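Local coordinates for protein NOVW (Streptomyces niveus, PDB 2C0Z) that acts as a dTDP-4-keto-6-deoxy sugar 3-epimerase, working together with NovU to prepare the deoxysugar precursor of the antibiotic novobiocin, at residues Asp37-Asp42 with Ala80-Cys85; Gly16-Trp21 with Pro193-Cys198. All coordinates share one frame; numbering follows the deposited sequence.

Contact 1 (Asp37-Asp42 with Ala80-Cys85); sequences DWYHVD and AKYVTC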
loop_
_atom_site.group_PDB
_atom_site.type_symbol
_atom_site.label_atom_id
_atom_site.label_comp_id
_atom_site.label_asym_id
_atom_site.label_seq_id
_atom_site.Cartn_x
_atom_site.Cartn_y
_atom_site.Cartn_z
ATOM N N ASP A 37 -0.443 -11.239 1.077
ATOM C CA ASP A 37 -0.063 -10.490 2.284
ATOM C C ASP A 37 1.347 -9.985 1.996
ATOM O O ASP A 37 2.272 -10.794 1.844
ATOM C CB ASP A 37 0.026 -11.342 3.570
ATOM C CG ASP A 37 -1.271 -12.032 3.960
ATOM O OD1 ASP A 37 -2.355 -11.589 3.577
ATOM O OD2 ASP A 37 -1.281 -13.060 4.689
ATOM N N TRP A 38 1.534 -8.674 1.910
ATOM C CA TRP A 38 2.867 -8.114 1.681
ATOM C C TRP A 38 3.517 -7.430 2.892
ATOM O O TRP A 38 4.679 -7.035 2.809
ATOM C CB TRP A 38 2.918 -7.189 0.455
ATOM C CG TRP A 38 2.085 -5.965 0.470
ATOM C CD1 TRP A 38 0.737 -5.887 0.342
ATOM C CD2 TRP A 38 2.548 -4.625 0.568
ATOM N NE1 TRP A 38 0.333 -4.576 0.333
ATOM C CE2 TRP A 38 1.429 -3.777 0.485
ATOM C CE3 TRP A 38 3.808 -4.043 0.706
ATOM C CZ2 TRP A 38 1.537 -2.377 0.560
ATOM C CZ3 TRP A 38 3.903 -2.668 0.786
ATOM C CH2 TRP A 38 2.787 -1.850 0.693
ATOM N N TYR A 39 2.754 -7.283 3.986
ATOM C CA TYR A 39 3.306 -6.859 5.284
ATOM C C TYR A 39 2.514 -7.572 6.357
ATOM O O TYR A 39 1.292 -7.628 6.289
ATOM C CB TYR A 39 3.142 -5.336 5.515
ATOM C CG TYR A 39 3.601 -4.916 6.902
ATOM C CD1 TYR A 39 4.955 -4.722 7.175
ATOM C CD2 TYR A 39 2.700 -4.799 7.950
ATOM C CE1 TYR A 39 5.386 -4.385 8.471
ATOM C CE2 TYR A 39 3.116 -4.492 9.213
ATOM C CZ TYR A 39 4.472 -4.287 9.468
ATOM O OH TYR A 39 4.893 -3.964 10.754
ATOM N N HIS A 40 3.200 -8.126 7.337
ATOM C CA HIS A 40 2.551 -8.748 8.491
ATOM C C HIS A 40 3.331 -8.409 9.757
ATOM O O HIS A 40 4.518 -8.688 9.842
ATOM C CB HIS A 40 2.502 -10.263 8.322
ATOM C CG HIS A 40 1.677 -10.972 9.336
ATOM N ND1 HIS A 40 2.165 -11.343 10.577
ATOM C CD2 HIS A 40 0.395 -11.398 9.285
ATOM C CE1 HIS A 40 1.218 -12.004 11.227
ATOM N NE2 HIS A 40 0.132 -12.039 10.477
ATOM N N VAL A 41 2.665 -7.749 10.694
ATOM C CA VAL A 41 3.377 -7.146 11.832
ATOM C C VAL A 41 4.156 -8.167 12.676
ATOM O O VAL A 41 5.256 -7.867 13.144
ATOM C CB VAL A 41 2.426 -6.325 12.711
ATOM C CG1 VAL A 41 1.369 -7.202 13.366
ATOM C CG2 VAL A 41 3.244 -5.499 13.749
ATOM N N ASP A 42 3.607 -9.361 12.867
ATOM C CA ASP A 42 4.293 -10.336 13.724
ATOM C C ASP A 42 5.559 -10.840 13.047
ATOM O O ASP A 42 6.644 -10.902 13.675
ATOM C CB ASP A 42 3.374 -11.484 14.112
ATOM C CG ASP A 42 2.132 -11.026 14.827
ATOM O OD1 ASP A 42 2.195 -10.071 15.631
ATOM O OD2 ASP A 42 1.056 -11.602 14.645
ATOM N N ALA A 80 12.390 5.257 7.931
ATOM C CA ALA A 80 12.454 3.932 7.332
ATOM C C ALA A 80 11.341 3.807 6.308
ATOM O O ALA A 80 10.318 4.445 6.439
ATOM C CB ALA A 80 12.266 2.902 8.377
ATOM N N LYS A 81 11.570 2.981 5.300
ATOM C CA LYS A 81 10.626 2.843 4.187
ATOM C C LYS A 81 10.433 1.377 3.854
ATOM O O LYS A 81 11.371 0.588 3.912
ATOM C CB LYS A 81 11.158 3.538 2.914
ATOM C CG LYS A 81 11.093 5.020 2.896
ATOM C CD LYS A 81 11.514 5.522 1.480
ATOM C CE LYS A 81 10.597 6.617 1.008
ATOM N NZ LYS A 81 10.255 7.559 2.108
ATOM N N TYR A 82 9.222 1.043 3.440
ATOM C CA TYR A 82 8.833 -0.306 3.049
ATOM C C TYR A 82 8.187 -0.168 1.696
ATOM O O TYR A 82 7.106 0.400 1.570
ATOM C CB TYR A 82 7.892 -0.843 4.130
ATOM C CG TYR A 82 7.615 -2.327 4.154
ATOM C CD1 TYR A 82 6.662 -2.869 3.322
ATOM C CD2 TYR A 82 8.294 -3.176 5.016
ATOM C CE1 TYR A 82 6.377 -4.232 3.342
ATOM C CE2 TYR A 82 8.021 -4.520 5.058
ATOM C CZ TYR A 82 7.042 -5.054 4.219
ATOM O OH TYR A 82 6.760 -6.391 4.307
ATOM N N VAL A 83 8.867 -0.676 0.677
ATOM C CA VAL A 83 8.555 -0.392 -0.715
ATOM C C VAL A 83 8.203 -1.637 -1.507
ATOM O O VAL A 83 8.870 -2.662 -1.393
ATOM C CB VAL A 83 9.637 0.463 -1.408
ATOM C CG1 VAL A 83 10.948 -0.269 -1.528
ATOM C CG2 VAL A 83 9.156 0.963 -2.771
ATOM N N THR A 84 7.177 -1.518 -2.366
ATOM C CA THR A 84 6.831 -2.590 -3.278
ATOM C C THR A 84 6.331 -2.057 -4.605
ATOM O O THR A 84 5.908 -0.903 -4.698
ATOM C CB THR A 84 5.782 -3.511 -2.609
ATOM O OG1 THR A 84 5.707 -4.741 -3.305
ATOM C CG2 THR A 84 4.374 -2.959 -2.663
ATOM N N CYS A 85 6.425 -2.861 -5.650
ATOM C CA CYS A 85 5.885 -2.462 -6.952
ATOM C C CYS A 85 4.574 -3.175 -7.197
ATOM O O CYS A 85 4.511 -4.403 -7.196
ATOM C CB CYS A 85 6.881 -2.756 -8.053
ATOM S SG CYS A 85 6.243 -2.445 -9.723
HETATM O O HOH W 1 6.206 -8.310 6.539
#

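Contact 2 (Gly16-Trp21 with Pro193-Cys198); sequences GIEGVW and PTYATC. With EDO (1,2-ethanediol), chain E.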
loop_
_atom_site.group_PDB
_atom_site.type_symbol
_atom_site.label_atom_id
_atom_site.label_comp_id
_atom_site.label_asym_id
_atom_site.label_seq_id
_atom_site.Cartn_x
_atom_site.Cartn_y
_atom_site.Cartn_z
ATOM N N GLY A 16 22.493 -7.358 1.557
ATOM C CA GLY A 16 23.889 -7.211 1.924
ATOM C C GLY A 16 24.270 -5.991 2.755
ATOM O O GLY A 16 25.402 -5.874 3.218
ATOM N N ILE A 17 23.332 -5.068 2.922
ATOM C CA ILE A 17 23.475 -3.860 3.699
ATOM C C ILE A 17 22.686 -4.033 4.981
ATOM O O ILE A 17 21.484 -4.332 4.938
ATOM C CB ILE A 17 22.928 -2.675 2.919
ATOM C CG1 ILE A 17 23.791 -2.432 1.676
ATOM C CG2 ILE A 17 22.847 -1.451 3.822
ATOM C CD1 ILE A 17 23.222 -1.395 0.745
ATOM N N GLU A 18 23.346 -3.881 6.116
ATOM C CA GLU A 18 22.717 -4.039 7.418
ATOM C C GLU A 18 21.569 -3.060 7.551
ATOM O O GLU A 18 21.717 -1.878 7.283
ATOM C CB GLU A 18 23.733 -3.792 8.531
ATOM C CG GLU A 18 23.178 -3.805 9.943
ATOM C CD GLU A 18 24.184 -3.321 10.979
ATOM O OE1 GLU A 18 25.220 -2.695 10.636
ATOM O OE2 GLU A 18 23.932 -3.581 12.168
ATOM N N GLY A 19 20.421 -3.557 7.973
ATOM C CA GLY A 19 19.237 -2.733 8.082
ATOM C C GLY A 19 18.311 -2.783 6.886
ATOM O O GLY A 19 17.244 -2.126 6.885
ATOM N N VAL A 20 18.672 -3.567 5.881
ATOM C CA VAL A 20 17.876 -3.704 4.656
ATOM C C VAL A 20 17.451 -5.156 4.509
ATOM O O VAL A 20 18.274 -6.054 4.646
ATOM C CB VAL A 20 18.595 -3.248 3.363
ATOM C CG1 VAL A 20 17.672 -3.398 2.160
ATOM C CG2 VAL A 20 19.052 -1.822 3.496
ATOM N N TRP A 21 16.160 -5.370 4.280
ATOM C CA TRP A 21 15.561 -6.721 4.151
ATOM C C TRP A 21 14.712 -6.793 2.902
ATOM O O TRP A 21 14.098 -5.804 2.486
ATOM C CB TRP A 21 14.633 -7.032 5.326
ATOM C CG TRP A 21 15.283 -7.136 6.675
ATOM C CD1 TRP A 21 15.810 -6.123 7.423
ATOM C CD2 TRP A 21 15.483 -8.339 7.441
ATOM N NE1 TRP A 21 16.300 -6.615 8.613
ATOM C CE2 TRP A 21 16.128 -7.970 8.639
ATOM C CE3 TRP A 21 15.186 -9.679 7.238
ATOM C CZ2 TRP A 21 16.476 -8.887 9.628
ATOM C CZ3 TRP A 21 15.532 -10.612 8.238
ATOM C CH2 TRP A 21 16.174 -10.206 9.406
ATOM N N PRO A 193 24.317 10.888 6.801
ATOM C CA PRO A 193 24.099 10.231 8.070
ATOM C C PRO A 193 25.377 9.532 8.561
ATOM O O PRO A 193 26.159 9.124 7.730
ATOM C CB PRO A 193 23.030 9.178 7.732
ATOM C CG PRO A 193 22.446 9.588 6.459
ATOM C CD PRO A 193 23.517 10.271 5.722
ATOM N N THR A 194 25.550 9.376 9.874
ATOM C CA THR A 194 26.648 8.592 10.411
ATOM C C THR A 194 26.130 7.236 10.893
ATOM O O THR A 194 25.047 7.123 11.450
ATOM C CB THR A 194 27.430 9.340 11.513
ATOM O OG1 THR A 194 26.732 9.271 12.755
ATOM C CG2 THR A 194 27.552 10.814 11.172
ATOM N N TYR A 195 26.901 6.195 10.640
ATOM C CA TYR A 195 26.515 4.848 11.023
ATOM C C TYR A 195 26.276 4.727 12.530
ATOM O O TYR A 195 25.280 4.133 12.941
ATOM C CB TYR A 195 27.600 3.899 10.538
ATOM C CG TYR A 195 27.423 2.450 10.872
ATOM C CD1 TYR A 195 26.335 1.711 10.394
ATOM C CD2 TYR A 195 28.371 1.796 11.637
ATOM C CE1 TYR A 195 26.191 0.381 10.693
ATOM C CE2 TYR A 195 28.231 0.465 11.934
ATOM C CZ TYR A 195 27.155 -0.235 11.474
ATOM O OH TYR A 195 27.053 -1.560 11.805
ATOM N N ALA A 196 27.134 5.331 13.344
ATOM C CA ALA A 196 26.948 5.256 14.808
ATOM C C ALA A 196 25.580 5.798 15.238
ATOM O O ALA A 196 24.916 5.218 16.106
ATOM C CB ALA A 196 28.053 6.026 15.522
ATOM N N THR A 197 25.179 6.910 14.622
ATOM C CA THR A 197 23.915 7.574 14.913
ATOM C C THR A 197 22.749 6.701 14.472
ATOM O O THR A 197 21.758 6.572 15.171
ATOM C CB THR A 197 23.863 8.945 14.200
ATOM O OG1 THR A 197 24.895 9.793 14.696
ATOM C CG2 THR A 197 22.592 9.723 14.512
ATOM N N CYS A 198 22.875 6.064 13.315
ATOM C CA CYS A 198 21.777 5.231 12.826
ATOM C C CYS A 198 21.619 4.000 13.711
ATOM O O CYS A 198 20.495 3.579 13.967
ATOM C CB CYS A 198 21.998 4.817 11.373
ATOM S SG CYS A 198 22.045 6.212 10.259
HETATM C C1 EDO E . 20.001 -7.453 9.080
HETATM O O1 EDO E . 20.648 -6.267 9.491
HETATM C C2 EDO E . 19.178 -7.003 7.882
HETATM O O2 EDO E . 19.979 -6.489 6.845
#

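Contact 1 (Asp37-Asp42 with Ala80-Cys85)
The first torsions of Tyr82 and Trp38 bring their aromatic groups together. In Tyr82, CG lies anti to the backbone N (chi1 -165°), which extends the phenol from strand 81-85 toward strand 37-40; in Trp38, CG sits between N and the carbonyl carbon (chi1 62°), and Trp38 CE3 comes 3.7 Å from Tyr82 CE1 in an oblique pair, neither a stack nor edge-to-face. Strands 37-40 and 81-85 run antiparallel with axes 9.2 Å apart at their closest, too far for backbone pairing, and side chains from 81-85 bridge the gap. Tyr82 OH donates to Trp38 O at 2.6 Å, reaching a lone pair in the carbonyl plane, and that oxygen lies at the edge of the phenol. The hydroxyl also accepts from a water, 3.0 Å from Tyr82 OH, which in turn receives the N-H of His40.

The tyrosines form an edge-to-face pair. The edge of Tyr39 is turned to the face of Tyr82 with planes at 85°, and Tyr39 CD1 comes within 3.6 Å of Tyr82 CZ. Thr84 CG2 lies over one face of the indole's six-membered ring, a CH-pi contact 3.7 Å from its centroid, while Thr84 OG1 is hydrogen-bonded to Arg118 O. Tyr39 OH is hydrogen-bonded to Leu52 N.

All four touching residues are buried. Asp37, Tyr39 and His40 also join a strand of the second subunit in an antiparallel ladder, where Trp38 and Tyr39 pack on Ala57 of that subunit. The result is an aromatic cluster in an RmlC-like cupin dimer, beside Asp37 and Lys81, both probable substrate ligands.

Contact 2 (Gly16-Trp21 with Pro193-Cys198)
Glu18 and Tyr195 make the one direct link between these segments, a hydrogen bond from Tyr195 OH to Glu18 OE1. At 2.5 Å between Tyr195 OH and Glu18 OE1 it is very short. The glutamate reaches out in an extended chain, with CG anti to the backbone N (chi1 175°), and crosses the tyrosine side chain at about a right angle. OE1 approaches the edge of the phenol in the plane of the ring, while the carboxylate plane is turned 58° from that ring.

Local backbone and capping hydrogen bonds shape both partners. Glu18 and Gly19 are the central residues of a type II turn closed by Val20 N on Ile17 O at 3.1 Å; Gly19 has backbone angles at which a side chain would run into the preceding carbonyl. Across the contact, Tyr195 begins a short helix, whose first turn carries the Cys198 N to Thr194 O hydrogen bond at 3.1 Å. Thr194 is its N-cap, and its OG1 accepts a weak bond from Thr197 N. Backbone bonds of Pro193 and Tyr195 to Val99 tether this end of the chain.

A third set of bonds involves 1,2-ethanediol, probably picked up from the crystallisation solution, beside the turn. Gly19 N donates to its O1 at 3.1 Å, and diol O2 donates to Val20 O at 2.8 Å. Its carbon C2 lies over one face of the Trp21 indole.

The contact buries just 74 Å² and is remote from the substrate-binding and catalytic residues. Its chemistry is that of a small polar contact at the surface: one phenol proton given to one carboxylate oxygen, which, if the very short distance is taken at face value, would probably favour the ionised form of Glu18.

From the N terminus, after strand 11-14 the chain makes the turn at 17-20 and enters strand 20-30, then turns back into strand 33-40, where the first half of contact 1 lies. Strand 81-87 supplies the other half, closing a loop of 37 intervening residues. Contact 2 closes only near the C terminus, at 193-198, so its much longer loop encloses contact 1 whole and the two do not cross. Both reach the same antiparallel sheet through neighbouring strands, although their nearest atoms stay about 7 Å apart. Contact 1 joins strands in the buried interior near the subunit interface; contact 2 ties the C-terminal helix to a surface turn.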